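PDB 5IKY: oxalate biosynthetic component 1, which produces oxalate in a quorum sensing-dependent pathway, as a bifunctional enzyme that joins serine hydrolase activity to an additional lyase activity. Local coordinates for residues A[113-117]-A[118-122]; A[492-496]-A[497-501]; A[126-129]-A[130-134]; A[407-410]-A[411-415]. One frame throughout, in Å; residues are numbered along the deposited sequence.

All four contacts are local, each within one unbroken run of chain, and they follow in series without nesting or crossing. Contact 1 comes first, where strand 114-115 turns into helix 117-121. Contact 3 sits in the next helix, 126-138, and touches contact 1 where L120 packs on V129 and I132. Far along the chain, contact 4 lies in helix 403-415, its nearest atoms about 6 Å from contact 3. Contact 2, the last, joins strand 491-493 to helix 497-510, and its R492 and K493 rest against V133 and L134 of contact 3. Helix 126-138 thus ties the turn of contact 1 to the strand-helix junction of contact 2.

Contact 1: residues A[113-117]-A[118-122]; sequences PLITR and NTLER
R117 and E121, one helical turn apart, form a salt bridge with NH1 2.8 Å from OE2. The carboxylate comes over one face of the guanidinium, CD standing 3.5 Å above the plane and over its centre, so the pair is held by charge and no N-H points at the oxygen. The arginine suits this place because its long chain, with CG anti to the backbone N (chi1 168°) and a bend at chi2 (147°), can bring that face to the glutamate. At the start of helix 117-121, T116 is the N-cap: its OG1 accepts a weak 3.3 Å bond from T119 N. The same OG1 lies 2.6 Å from T119 OG1, a hydroxyl pair within hydrogen-bonding distance, the two side chains crossing at about a right angle. Threonine serves well here, its short side chain keeping the hydroxyl close to the first turn. T116 O then accepts from L120 N at 3.2 Å, and R117 O from E121 N at 3.0 Å. Farther out, CG2 of I115, a beta-branched residue in its strand, meets L120 CG at 3.9 Å; L120 also packs on L149 of the neighbouring strand. The directional bonds thus fix the helix start, whereas the surface ion pair probably adds a looser electrostatic hold.

Contact 2: residues A[492-496]-A[497-501]; sequences RKACG and TGDQV
R492 and D499 meet head-on in a salt bridge, their guanidinium and carboxylate planes nearly coplanar at 23°. NH1 gives the stronger bond, 2.9 Å to the syn lone pair of OD2 and close to the guanidinium plane; NH2 adds weak bonds to OD2 and OD1. A chi1 of -159° turns the aspartate back at the strand, and the extended arginine is long enough to meet it. D484 binds NE of the same guanidinium.

The backbone also grips D499: C495 N donates to the anti lone pair of OD2 at 3.0 Å and 170°, so two donors hold this oxygen. D499 N returns a weak 3.2 Å bond to G496 O. These bonds brace the turn from strand 491-493, the second strand of a beta hairpin with 481-483, into the first turn of helix 497-510. G496 fits the bend because, at its backbone angles, a beta carbon would jam against the preceding carbonyl oxygen.

Van der Waals contact is slight: the small methyl CB of A494 lies 3.6 Å from Q500 NE2, close also to CG and CD of that chain. The amide nitrogen itself donates to A479 O and N481 O.

Contact 3: residues A[126-129]-A[130-134]; sequences VDLV and RQIVL
V126 and R130 cross at the first turn of the alpha-helix 126-138, and their side chains set the pattern for this first pair of turns, where residues four apart meet. The V126 methyl CG2 lies 4.1 Å above the plane of the R130 guanidinium, over its centre, so the valine presents apolar surface to the flat face while the NE edge remains for hydrogen bonding: NE donates to G489 O. An extended arginine chain suits this double task, since its aliphatic part runs past the backbone (CG is 3.3 Å from V126 O) before the charged end arrives.

D127 and Q131 form a second, polar pair. The carboxylate and amide planes stand 80° apart, almost perpendicular; the very short approach of OD2 to NE2 is doubtful and does not count as a hydrogen bond. R167 serves both residues, its NH1 donating to Q131 OE1 and its NH2 making a long, weak ion pair with D127 OD2. A chi1 of -178° swings the D127 acid toward the later turn, and the longer glutamine chain spans the distance to R167.

On the buried side, L128 and I132 cross with CG 4.1 Å from CD1, and both rest against helix 162-172: L128 touches R167, and I132 touches F164 and M168, contacts to which branched apolar chains are well suited. V129 and V133 lie side by side and point the same way, CG1 being 4.2 Å from CG2, and they pack on loop residues P488 and V487. Beneath them V133 N donates to V129 O at 2.9 Å with an N-H...O angle of 173°.

Contact 4: residues A[407-410]-A[411-415]; sequences KAIA and KLLQA
A408 O receives two weak backbone bonds, from K411 N at 3.0 Å and from L412 N at 3.3 Å. Both belong to the alpha-helix 403-415: the L412 bond spans the usual four residues and the K411 bond only three. K411 N is itself shared, since K407 O accepts from it weakly as well, so the hydrogen bonding is spread rather than sharply paired. The next bond is sounder, L413 N to I409 O at 3.1 Å, and a weak one from Q414 N to A410 O follows.

The side chains divide by what they touch. K407 and K411 reach away from the helix with their charged ends, as lysines on an exposed surface can, and the small A408 and A410 leave little bulk along it. L412, I409 and L413 face protein. L412 meets A420 and K423 of helix 418-442, a mixed setting in which its flexible apolar chain can lie against both the alanine and the lysine. I409 and L413, one turn apart, share F456 and L459 as neighbours, and their branched chains suit that apolar flank, where I409 is buried and L413 partly exposed. Between the two, I409 CG2 lies 4.3 Å from L413 CD1.

Contact 1: residues A[113-117]-A[118-122]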
ATOM      1  N   PRO A 113     -27.036  18.773 -10.097  1.00 66.84           N
ATOM      2  CA  PRO A 113     -28.278  18.435  -9.393  1.00 63.42           C
ATOM      3  C   PRO A 113     -28.008  18.101  -7.932  1.00 63.50           C
ATOM      4  O   PRO A 113     -27.131  17.288  -7.645  1.00 75.34           O
ATOM      5  CB  PRO A 113     -28.792  17.207 -10.150  1.00 66.86           C
ATOM      6  CG  PRO A 113     -28.256  17.373 -11.520  1.00 71.98           C
ATOM      7  CD  PRO A 113     -26.903  18.023 -11.362  1.00 68.08           C
ATOM      8  N   LEU A 114     -28.746  18.727  -7.022  1.00 70.22           N
ATOM      9  CA  LEU A 114     -28.510  18.536  -5.600  1.00 66.66           C
ATOM     10  C   LEU A 114     -29.813  18.386  -4.832  1.00 60.82           C
ATOM     11  O   LEU A 114     -30.655  19.284  -4.833  1.00 73.67           O
ATOM     12  CB  LEU A 114     -27.707  19.705  -5.026  1.00 68.45           C
ATOM     13  CG  LEU A 114     -27.461  19.680  -3.516  1.00 66.53           C
ATOM     14  CD1 LEU A 114     -26.426  18.627  -3.162  1.00 59.41           C
ATOM     15  CD2 LEU A 114     -27.031  21.050  -3.019  1.00 74.49           C
ATOM     16  N   ILE A 115     -29.975  17.236  -4.189  1.00 59.94           N
ATOM     17  CA  ILE A 115     -31.074  17.019  -3.264  1.00 65.44           C
ATOM     18  C   ILE A 115     -30.529  17.132  -1.845  1.00 70.82           C
ATOM     19  O   ILE A 115     -29.853  16.226  -1.352  1.00 65.78           O
ATOM     20  CB  ILE A 115     -31.742  15.651  -3.480  1.00 74.68           C
ATOM     21  CG1 ILE A 115     -32.269  15.547  -4.912  1.00 59.82           C
ATOM     22  CG2 ILE A 115     -32.862  15.434  -2.472  1.00 67.04           C
ATOM     23  CD1 ILE A 115     -32.948  14.238  -5.219  1.00 68.31           C
ATOM     24  N   THR A 116     -30.814  18.260  -1.203  1.00 70.79           N
ATOM     25  CA  THR A 116     -30.227  18.577   0.094  1.00 77.91           C
ATOM     26  C   THR A 116     -30.679  17.627   1.195  1.00 79.87           C
ATOM     27  O   THR A 116     -31.753  17.029   1.118  1.00 82.22           O
ATOM     28  CB  THR A 116     -30.565  20.015   0.524  1.00 72.69           C
ATOM     29  OG1 THR A 116     -31.986  20.196   0.514  1.00 86.05           O
ATOM     30  CG2 THR A 116     -29.922  21.016  -0.422  1.00 69.10           C
ATOM     31  N   ARG A 117     -29.841  17.501   2.218  1.00 77.25           N
ATOM     32  CA  ARG A 117     -30.143  16.677   3.382  1.00 78.39           C
ATOM     33  C   ARG A 117     -31.419  17.150   4.071  1.00 77.96           C
ATOM     34  O   ARG A 117     -32.223  16.341   4.535  1.00 78.14           O
ATOM     35  CB  ARG A 117     -28.962  16.697   4.355  1.00 77.95           C
ATOM     36  CG  ARG A 117     -29.253  16.124   5.729  1.00 80.75           C
ATOM     37  CD  ARG A 117     -28.018  15.455   6.308  1.00 99.23           C
ATOM     38  NE  ARG A 117     -28.215  15.036   7.693  1.00122.26           N
ATOM     39  CZ  ARG A 117     -28.913  13.967   8.059  1.00131.83           C
ATOM     40  NH1 ARG A 117     -29.037  13.657   9.343  1.00131.71           N
ATOM     41  NH2 ARG A 117     -29.499  13.210   7.143  1.00134.58           N
ATOM     42  N   ASN A 118     -31.605  18.466   4.126  1.00 78.40           N
ATOM     43  CA  ASN A 118     -32.805  19.045   4.718  1.00 85.04           C
ATOM     44  C   ASN A 118     -34.070  18.645   3.963  1.00 88.17           C
ATOM     45  O   ASN A 118     -35.116  18.415   4.572  1.00100.90           O
ATOM     46  CB  ASN A 118     -32.688  20.568   4.773  1.00103.49           C
ATOM     47  CG  ASN A 118     -31.795  21.043   5.901  1.00118.98           C
ATOM     48  OD1 ASN A 118     -31.817  20.488   7.000  1.00132.22           O
ATOM     49  ND2 ASN A 118     -31.002  22.075   5.636  1.00120.09           N
ATOM     50  N   THR A 119     -33.972  18.563   2.640  1.00 77.72           N
ATOM     51  CA  THR A 119     -35.105  18.161   1.812  1.00 78.33           C
ATOM     52  C   THR A 119     -35.525  16.725   2.110  1.00 86.29           C
ATOM     53  O   THR A 119     -36.713  16.432   2.251  1.00 92.41           O
ATOM     54  CB  THR A 119     -34.783  18.295   0.311  1.00 73.02           C
ATOM     55  OG1 THR A 119     -34.496  19.663  -0.001  1.00 68.84           O
ATOM     56  CG2 THR A 119     -35.958  17.821  -0.533  1.00 65.61           C
ATOM     57  N   LEU A 120     -34.544  15.836   2.212  1.00 80.86           N
ATOM     58  CA  LEU A 120     -34.809  14.430   2.490  1.00 93.60           C
ATOM     59  C   LEU A 120     -35.364  14.226   3.897  1.00 91.43           C
ATOM     60  O   LEU A 120     -36.276  13.423   4.102  1.00 86.60           O
ATOM     61  CB  LEU A 120     -33.536  13.600   2.308  1.00 83.43           C
ATOM     62  CG  LEU A 120     -33.032  13.451   0.872  1.00 82.28           C
ATOM     63  CD1 LEU A 120     -31.650  12.810   0.852  1.00 86.04           C
ATOM     64  CD2 LEU A 120     -34.021  12.639   0.049  1.00 69.62           C
ATOM     65  N   GLU A 121     -34.814  14.958   4.861  1.00 84.52           N
ATOM     66  CA  GLU A 121     -35.221  14.816   6.256  1.00 89.90           C
ATOM     67  C   GLU A 121     -36.646  15.308   6.490  1.00 92.94           C
ATOM     68  O   GLU A 121     -37.248  15.016   7.526  1.00 99.42           O
ATOM     69  CB  GLU A 121     -34.248  15.560   7.174  1.00 86.42           C
ATOM     70  CG  GLU A 121     -33.074  14.708   7.642  1.00101.65           C
ATOM     71  CD  GLU A 121     -32.104  15.476   8.519  1.00122.13           C
ATOM     72  OE1 GLU A 121     -31.939  16.696   8.301  1.00134.45           O
ATOM     73  OE2 GLU A 121     -31.511  14.862   9.432  1.00122.00           O
ATOM     74  N   ARG A 122     -37.182  16.052   5.527  1.00 78.81           N
ATOM     75  CA  ARG A 122     -38.569  16.498   5.588  1.00 82.60           C
ATOM     76  C   ARG A 122     -39.530  15.317   5.542  1.00 88.79           C
ATOM     77  O   ARG A 122     -40.613  15.363   6.126  1.00101.50           O
ATOM     78  CB  ARG A 122     -38.880  17.462   4.443  1.00 79.07           C
ATOM     79  CG  ARG A 122     -38.420  18.886   4.677  1.00 72.26           C
ATOM     80  CD  ARG A 122     -39.053  19.819   3.662  1.00102.43           C
ATOM     81  NE  ARG A 122     -38.888  21.224   4.020  1.00118.81           N
ATOM     82  CZ  ARG A 122     -39.555  22.220   3.447  1.00114.26           C
ATOM     83  NH1 ARG A 122     -40.435  21.963   2.489  1.00115.37           N
ATOM     84  NH2 ARG A 122     -39.346  23.472   3.832  1.00113.32           N
TER

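Contact 2: residues A[492-496]-A[497-501]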
ATOM      1  N   ARG A 492     -26.190   3.583   2.253  1.00 52.77           N
ATOM      2  CA  ARG A 492     -26.030   4.021   0.869  1.00 56.39           C
ATOM      3  C   ARG A 492     -25.301   2.958   0.059  1.00 48.48           C
ATOM      4  O   ARG A 492     -24.813   1.975   0.613  1.00 65.33           O
ATOM      5  CB  ARG A 492     -25.264   5.340   0.805  1.00 49.17           C
ATOM      6  CG  ARG A 492     -23.894   5.255   1.442  1.00 56.07           C
ATOM      7  CD  ARG A 492     -23.061   6.499   1.186  1.00 54.49           C
ATOM      8  NE  ARG A 492     -21.790   6.420   1.898  1.00 55.13           N
ATOM      9  CZ  ARG A 492     -20.715   5.787   1.439  1.00 59.61           C
ATOM     10  NH1 ARG A 492     -20.753   5.181   0.258  1.00 51.08           N
ATOM     11  NH2 ARG A 492     -19.602   5.760   2.162  1.00 47.03           N
ATOM     12  N   LYS A 493     -25.228   3.159  -1.252  1.00 53.75           N
ATOM     13  CA  LYS A 493     -24.493   2.249  -2.121  1.00 46.38           C
ATOM     14  C   LYS A 493     -23.003   2.330  -1.813  1.00 55.95           C
ATOM     15  O   LYS A 493     -22.456   3.421  -1.646  1.00 66.72           O
ATOM     16  CB  LYS A 493     -24.744   2.580  -3.593  1.00 46.44           C
ATOM     17  CG  LYS A 493     -24.821   1.370  -4.505  1.00 53.17           C
ATOM     18  CD  LYS A 493     -26.073   0.557  -4.217  1.00 59.38           C
ATOM     19  CE  LYS A 493     -26.253  -0.558  -5.231  1.00 62.51           C
ATOM     20  NZ  LYS A 493     -27.497  -1.337  -4.983  1.00 66.41           N
ATOM     21  N   ALA A 494     -22.351   1.174  -1.733  1.00 53.47           N
ATOM     22  CA  ALA A 494     -20.922   1.125  -1.457  1.00 59.41           C
ATOM     23  C   ALA A 494     -20.127   1.515  -2.699  1.00 43.80           C
ATOM     24  O   ALA A 494     -20.351   0.975  -3.781  1.00 52.93           O
ATOM     25  CB  ALA A 494     -20.521  -0.263  -0.974  1.00 43.42           C
ATOM     26  N   CYS A 495     -19.193   2.446  -2.537  1.00 43.92           N
ATOM     27  CA  CYS A 495     -18.397   2.944  -3.658  1.00 54.95           C
ATOM     28  C   CYS A 495     -17.257   1.992  -4.010  1.00 52.49           C
ATOM     29  O   CYS A 495     -16.240   2.402  -4.566  1.00 91.92           O
ATOM     30  CB  CYS A 495     -17.839   4.335  -3.339  1.00 62.01           C
ATOM     31  SG  CYS A 495     -19.086   5.615  -3.076  1.00164.04           S
ATOM     32  N   GLY A 496     -17.439   0.717  -3.692  1.00 48.58           N
ATOM     33  CA  GLY A 496     -16.415  -0.282  -3.919  1.00 52.73           C
ATOM     34  C   GLY A 496     -16.203  -1.087  -2.655  1.00 57.02           C
ATOM     35  O   GLY A 496     -16.742  -0.748  -1.600  1.00 48.35           O
ATOM     36  N   THR A 497     -15.418  -2.154  -2.757  1.00 48.01           N
ATOM     37  CA  THR A 497     -15.138  -3.001  -1.606  1.00 46.21           C
ATOM     38  C   THR A 497     -14.307  -2.245  -0.572  1.00 53.58           C
ATOM     39  O   THR A 497     -14.506  -2.407   0.635  1.00 50.11           O
ATOM     40  CB  THR A 497     -14.418  -4.295  -2.034  1.00 55.75           C
ATOM     41  OG1 THR A 497     -15.332  -5.119  -2.767  1.00 52.50           O
ATOM     42  CG2 THR A 497     -13.919  -5.071  -0.827  1.00 43.96           C
ATOM     43  N   GLY A 498     -13.395  -1.404  -1.053  1.00 43.18           N
ATOM     44  CA  GLY A 498     -12.563  -0.596  -0.180  1.00 54.75           C
ATOM     45  C   GLY A 498     -13.390   0.275   0.745  1.00 48.57           C
ATOM     46  O   GLY A 498     -12.998   0.547   1.879  1.00 53.71           O
ATOM     47  N   ASP A 499     -14.543   0.712   0.250  1.00 48.32           N
ATOM     48  CA  ASP A 499     -15.487   1.480   1.049  1.00 42.77           C
ATOM     49  C   ASP A 499     -15.942   0.661   2.257  1.00 57.21           C
ATOM     50  O   ASP A 499     -15.983   1.159   3.381  1.00 46.46           O
ATOM     51  CB  ASP A 499     -16.692   1.888   0.198  1.00 50.57           C
ATOM     52  CG  ASP A 499     -17.439   3.077   0.767  1.00 55.30           C
ATOM     53  OD1 ASP A 499     -17.096   3.529   1.880  1.00 68.29           O
ATOM     54  OD2 ASP A 499     -18.386   3.547   0.101  1.00 51.72           O
ATOM     55  N   GLN A 500     -16.266  -0.606   2.012  1.00 44.46           N
ATOM     56  CA  GLN A 500     -16.760  -1.496   3.056  1.00 53.73           C
ATOM     57  C   GLN A 500     -15.653  -1.958   4.001  1.00 60.38           C
ATOM     58  O   GLN A 500     -15.891  -2.153   5.194  1.00 47.01           O
ATOM     59  CB  GLN A 500     -17.452  -2.705   2.428  1.00 44.44           C
ATOM     60  CG  GLN A 500     -18.775  -2.370   1.758  1.00 49.48           C
ATOM     61  CD  GLN A 500     -19.224  -3.449   0.798  1.00 57.54           C
ATOM     62  OE1 GLN A 500     -18.405  -4.199   0.270  1.00 49.26           O
ATOM     63  NE2 GLN A 500     -20.530  -3.535   0.565  1.00 52.31           N
ATOM     64  N   VAL A 501     -14.446  -2.138   3.471  1.00 45.79           N
ATOM     65  CA  VAL A 501     -13.299  -2.490   4.300  1.00 52.35           C
ATOM     66  C   VAL A 501     -12.989  -1.346   5.261  1.00 53.86           C
ATOM     67  O   VAL A 501     -12.658  -1.569   6.425  1.00 53.31           O
ATOM     68  CB  VAL A 501     -12.054  -2.809   3.448  1.00 40.42           C
ATOM     69  CG1 VAL A 501     -10.845  -3.040   4.337  1.00 40.35           C
ATOM     70  CG2 VAL A 501     -12.308  -4.029   2.579  1.00 57.66           C
TER

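Contact 3: residues A[126-129]-A[130-134]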
ATOM      1  N   VAL A 126     -38.797   6.883   7.442  1.00 97.01           N
ATOM      2  CA  VAL A 126     -37.362   6.655   7.323  1.00 84.30           C
ATOM      3  C   VAL A 126     -37.081   5.549   6.304  1.00 81.20           C
ATOM      4  O   VAL A 126     -36.009   5.505   5.699  1.00 84.60           O
ATOM      5  CB  VAL A 126     -36.728   6.292   8.689  1.00 80.26           C
ATOM      6  CG1 VAL A 126     -37.211   4.932   9.169  1.00 91.67           C
ATOM      7  CG2 VAL A 126     -35.206   6.325   8.606  1.00 74.13           C
ATOM      8  N   ASP A 127     -38.055   4.668   6.100  1.00 72.71           N
ATOM      9  CA  ASP A 127     -37.901   3.580   5.143  1.00 77.75           C
ATOM     10  C   ASP A 127     -37.949   4.116   3.718  1.00 89.33           C
ATOM     11  O   ASP A 127     -37.231   3.635   2.840  1.00101.13           O
ATOM     12  CB  ASP A 127     -38.982   2.517   5.348  1.00 96.01           C
ATOM     13  CG  ASP A 127     -38.833   1.344   4.396  1.00130.37           C
ATOM     14  OD1 ASP A 127     -37.826   0.611   4.506  1.00129.24           O
ATOM     15  OD2 ASP A 127     -39.724   1.152   3.541  1.00144.08           O
ATOM     16  N   LEU A 128     -38.796   5.116   3.496  1.00 92.03           N
ATOM     17  CA  LEU A 128     -38.908   5.755   2.191  1.00 78.81           C
ATOM     18  C   LEU A 128     -37.614   6.476   1.824  1.00 77.58           C
ATOM     19  O   LEU A 128     -37.162   6.414   0.682  1.00 85.71           O
ATOM     20  CB  LEU A 128     -40.082   6.735   2.170  1.00 73.81           C
ATOM     21  CG  LEU A 128     -40.254   7.541   0.879  1.00 71.51           C
ATOM     22  CD1 LEU A 128     -40.669   6.631  -0.267  1.00 61.57           C
ATOM     23  CD2 LEU A 128     -41.259   8.667   1.069  1.00 63.83           C
ATOM     24  N   VAL A 129     -37.025   7.157   2.804  1.00 77.65           N
ATOM     25  CA  VAL A 129     -35.782   7.891   2.596  1.00 75.98           C
ATOM     26  C   VAL A 129     -34.660   6.964   2.135  1.00 79.15           C
ATOM     27  O   VAL A 129     -33.926   7.284   1.198  1.00 69.90           O
ATOM     28  CB  VAL A 129     -35.337   8.626   3.876  1.00 71.55           C
ATOM     29  CG1 VAL A 129     -34.018   9.348   3.648  1.00 77.87           C
ATOM     30  CG2 VAL A 129     -36.408   9.610   4.322  1.00 79.00           C
ATOM     31  N   ARG A 130     -34.540   5.814   2.793  1.00 70.00           N
ATOM     32  CA  ARG A 130     -33.518   4.830   2.450  1.00 63.44           C
ATOM     33  C   ARG A 130     -33.632   4.371   1.005  1.00 78.11           C
ATOM     34  O   ARG A 130     -32.645   4.358   0.269  1.00 92.34           O
ATOM     35  CB  ARG A 130     -33.604   3.615   3.371  1.00 65.87           C
ATOM     36  CG  ARG A 130     -33.308   3.900   4.823  1.00 71.01           C
ATOM     37  CD  ARG A 130     -33.024   2.609   5.561  1.00 65.39           C
ATOM     38  NE  ARG A 130     -32.638   2.843   6.947  1.00 77.60           N
ATOM     39  CZ  ARG A 130     -33.416   2.578   7.989  1.00 77.49           C
ATOM     40  NH1 ARG A 130     -34.626   2.066   7.800  1.00 76.10           N
ATOM     41  NH2 ARG A 130     -32.983   2.823   9.219  1.00 65.62           N
ATOM     42  N   GLN A 131     -34.843   3.994   0.608  1.00 64.01           N
ATOM     43  CA  GLN A 131     -35.084   3.489  -0.736  1.00 72.93           C
ATOM     44  C   GLN A 131     -34.769   4.548  -1.785  1.00 78.02           C
ATOM     45  O   GLN A 131     -34.298   4.230  -2.876  1.00 79.82           O
ATOM     46  CB  GLN A 131     -36.530   3.013  -0.870  1.00 69.11           C
ATOM     47  CG  GLN A 131     -36.892   1.904   0.105  1.00 87.45           C
ATOM     48  CD  GLN A 131     -38.351   1.501   0.019  1.00115.65           C
ATOM     49  OE1 GLN A 131     -39.003   1.700  -1.006  1.00123.02           O
ATOM     50  NE2 GLN A 131     -38.873   0.931   1.101  1.00118.48           N
ATOM     51  N   ILE A 132     -35.021   5.808  -1.442  1.00 62.47           N
ATOM     52  CA  ILE A 132     -34.670   6.921  -2.313  1.00 60.38           C
ATOM     53  C   ILE A 132     -33.154   7.048  -2.418  1.00 64.49           C
ATOM     54  O   ILE A 132     -32.598   7.091  -3.515  1.00 66.88           O
ATOM     55  CB  ILE A 132     -35.269   8.246  -1.806  1.00 69.13           C
ATOM     56  CG1 ILE A 132     -36.792   8.229  -1.949  1.00 58.46           C
ATOM     57  CG2 ILE A 132     -34.678   9.429  -2.560  1.00 57.34           C
ATOM     58  CD1 ILE A 132     -37.467   9.470  -1.411  1.00 65.63           C
ATOM     59  N   VAL A 133     -32.493   7.101  -1.265  1.00 58.28           N
ATOM     60  CA  VAL A 133     -31.039   7.181  -1.213  1.00 64.38           C
ATOM     61  C   VAL A 133     -30.399   5.987  -1.917  1.00 63.69           C
ATOM     62  O   VAL A 133     -29.434   6.145  -2.664  1.00 62.08           O
ATOM     63  CB  VAL A 133     -30.527   7.253   0.242  1.00 62.93           C
ATOM     64  CG1 VAL A 133     -29.010   7.135   0.285  1.00 52.43           C
ATOM     65  CG2 VAL A 133     -30.983   8.548   0.902  1.00 54.89           C
ATOM     66  N   LEU A 134     -30.949   4.798  -1.693  1.00 69.48           N
ATOM     67  CA  LEU A 134     -30.413   3.593  -2.317  1.00 59.05           C
ATOM     68  C   LEU A 134     -30.647   3.578  -3.825  1.00 57.08           C
ATOM     69  O   LEU A 134     -29.799   3.104  -4.580  1.00 61.95           O
ATOM     70  CB  LEU A 134     -31.018   2.340  -1.681  1.00 50.66           C
ATOM     71  CG  LEU A 134     -30.479   1.973  -0.296  1.00 67.07           C
ATOM     72  CD1 LEU A 134     -31.049   0.645   0.176  1.00 50.39           C
ATOM     73  CD2 LEU A 134     -28.958   1.933  -0.303  1.00 56.50           C
TER

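Contact 4: residues A[407-410]-A[411-415]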
ATOM      1  N   LYS A 407     -35.071 -15.673   8.899  1.00 79.63           N
ATOM      2  CA  LYS A 407     -36.216 -14.797   8.701  1.00 74.17           C
ATOM      3  C   LYS A 407     -36.526 -14.017   9.974  1.00 72.77           C
ATOM      4  O   LYS A 407     -36.892 -12.842   9.919  1.00 76.48           O
ATOM      5  CB  LYS A 407     -37.437 -15.604   8.256  1.00 71.66           C
ATOM      6  CG  LYS A 407     -37.363 -16.077   6.813  1.00 74.63           C
ATOM      7  CD  LYS A 407     -38.538 -16.974   6.451  1.00 73.13           C
ATOM      8  CE  LYS A 407     -38.475 -17.401   4.990  1.00 76.37           C
ATOM      9  NZ  LYS A 407     -39.546 -18.374   4.638  1.00 86.20           N
ATOM     10  N   ALA A 408     -36.369 -14.677  11.116  1.00 61.60           N
ATOM     11  CA  ALA A 408     -36.550 -14.026  12.406  1.00 65.22           C
ATOM     12  C   ALA A 408     -35.523 -12.913  12.590  1.00 77.14           C
ATOM     13  O   ALA A 408     -35.882 -11.771  12.873  1.00 93.82           O
ATOM     14  CB  ALA A 408     -36.447 -15.040  13.535  1.00 60.02           C
ATOM     15  N   ILE A 409     -34.249 -13.258  12.415  1.00 87.41           N
ATOM     16  CA  ILE A 409     -33.147 -12.306  12.542  1.00 80.13           C
ATOM     17  C   ILE A 409     -33.320 -11.085  11.636  1.00 76.07           C
ATOM     18  O   ILE A 409     -33.074  -9.950  12.054  1.00 69.98           O
ATOM     19  CB  ILE A 409     -31.794 -12.984  12.223  1.00 67.31           C
ATOM     20  CG1 ILE A 409     -31.418 -13.969  13.332  1.00 68.18           C
ATOM     21  CG2 ILE A 409     -30.695 -11.950  12.046  1.00 52.28           C
ATOM     22  CD1 ILE A 409     -30.136 -14.734  13.066  1.00 59.31           C
ATOM     23  N   ALA A 410     -33.757 -11.324  10.403  1.00 71.10           N
ATOM     24  CA  ALA A 410     -33.964 -10.253   9.435  1.00 68.21           C
ATOM     25  C   ALA A 410     -34.988  -9.235   9.931  1.00 83.43           C
ATOM     26  O   ALA A 410     -34.889  -8.045   9.627  1.00 95.75           O
ATOM     27  CB  ALA A 410     -34.397 -10.827   8.093  1.00 53.41           C
ATOM     28  N   LYS A 411     -35.969  -9.704  10.696  1.00 70.95           N
ATOM     29  CA  LYS A 411     -37.003  -8.820  11.223  1.00 86.96           C
ATOM     30  C   LYS A 411     -36.486  -7.932  12.350  1.00 92.26           C
ATOM     31  O   LYS A 411     -36.839  -6.756  12.432  1.00110.35           O
ATOM     32  CB  LYS A 411     -38.203  -9.628  11.717  1.00 87.28           C
ATOM     33  CG  LYS A 411     -39.311  -9.789  10.691  1.00 90.19           C
ATOM     34  CD  LYS A 411     -40.649 -10.040  11.373  1.00101.59           C
ATOM     35  CE  LYS A 411     -40.768  -9.252  12.673  1.00 99.75           C
ATOM     36  NZ  LYS A 411     -42.185  -9.074  13.100  1.00104.89           N
ATOM     37  N   LEU A 412     -35.654  -8.497  13.220  1.00 84.15           N
ATOM     38  CA  LEU A 412     -35.089  -7.732  14.326  1.00 86.60           C
ATOM     39  C   LEU A 412     -34.151  -6.646  13.810  1.00 86.72           C
ATOM     40  O   LEU A 412     -34.026  -5.581  14.414  1.00 84.98           O
ATOM     41  CB  LEU A 412     -34.351  -8.649  15.302  1.00 78.81           C
ATOM     42  CG  LEU A 412     -35.215  -9.636  16.091  1.00 92.18           C
ATOM     43  CD1 LEU A 412     -34.847 -11.074  15.760  1.00 88.80           C
ATOM     44  CD2 LEU A 412     -35.105  -9.378  17.585  1.00 92.01           C
ATOM     45  N   LEU A 413     -33.497  -6.922  12.687  1.00 80.03           N
ATOM     46  CA  LEU A 413     -32.625  -5.940  12.054  1.00 82.14           C
ATOM     47  C   LEU A 413     -33.431  -4.739  11.573  1.00 81.67           C
ATOM     48  O   LEU A 413     -32.970  -3.601  11.645  1.00 80.24           O
ATOM     49  CB  LEU A 413     -31.861  -6.571  10.889  1.00 67.53           C
ATOM     50  CG  LEU A 413     -30.842  -7.644  11.270  1.00 72.46           C
ATOM     51  CD1 LEU A 413     -30.162  -8.213  10.033  1.00 71.39           C
ATOM     52  CD2 LEU A 413     -29.816  -7.074  12.233  1.00 65.37           C
ATOM     53  N   GLN A 414     -34.641  -5.004  11.089  1.00 84.51           N
ATOM     54  CA  GLN A 414     -35.525  -3.947  10.611  1.00 87.34           C
ATOM     55  C   GLN A 414     -36.061  -3.099  11.760  1.00 88.94           C
ATOM     56  O   GLN A 414     -36.369  -1.921  11.577  1.00 98.13           O
ATOM     57  CB  GLN A 414     -36.685  -4.542   9.812  1.00 84.22           C
ATOM     58  CG  GLN A 414     -36.419  -4.640   8.320  1.00105.09           C
ATOM     59  CD  GLN A 414     -37.298  -5.669   7.640  1.00126.14           C
ATOM     60  OE1 GLN A 414     -38.047  -6.393   8.295  1.00134.74           O
ATOM     61  NE2 GLN A 414     -37.215  -5.734   6.315  1.00126.97           N
ATOM     62  N   ALA A 415     -36.175  -3.703  12.939  1.00 86.78           N
ATOM     63  CA  ALA A 415     -36.638  -2.992  14.127  1.00 79.16           C
ATOM     64  C   ALA A 415     -35.697  -1.840  14.469  1.00 94.19           C
ATOM     65  O   ALA A 415     -36.123  -0.810  14.992  1.00 97.30           O
ATOM     66  CB  ALA A 415     -36.763  -3.946  15.304  1.00 72.11           C
TER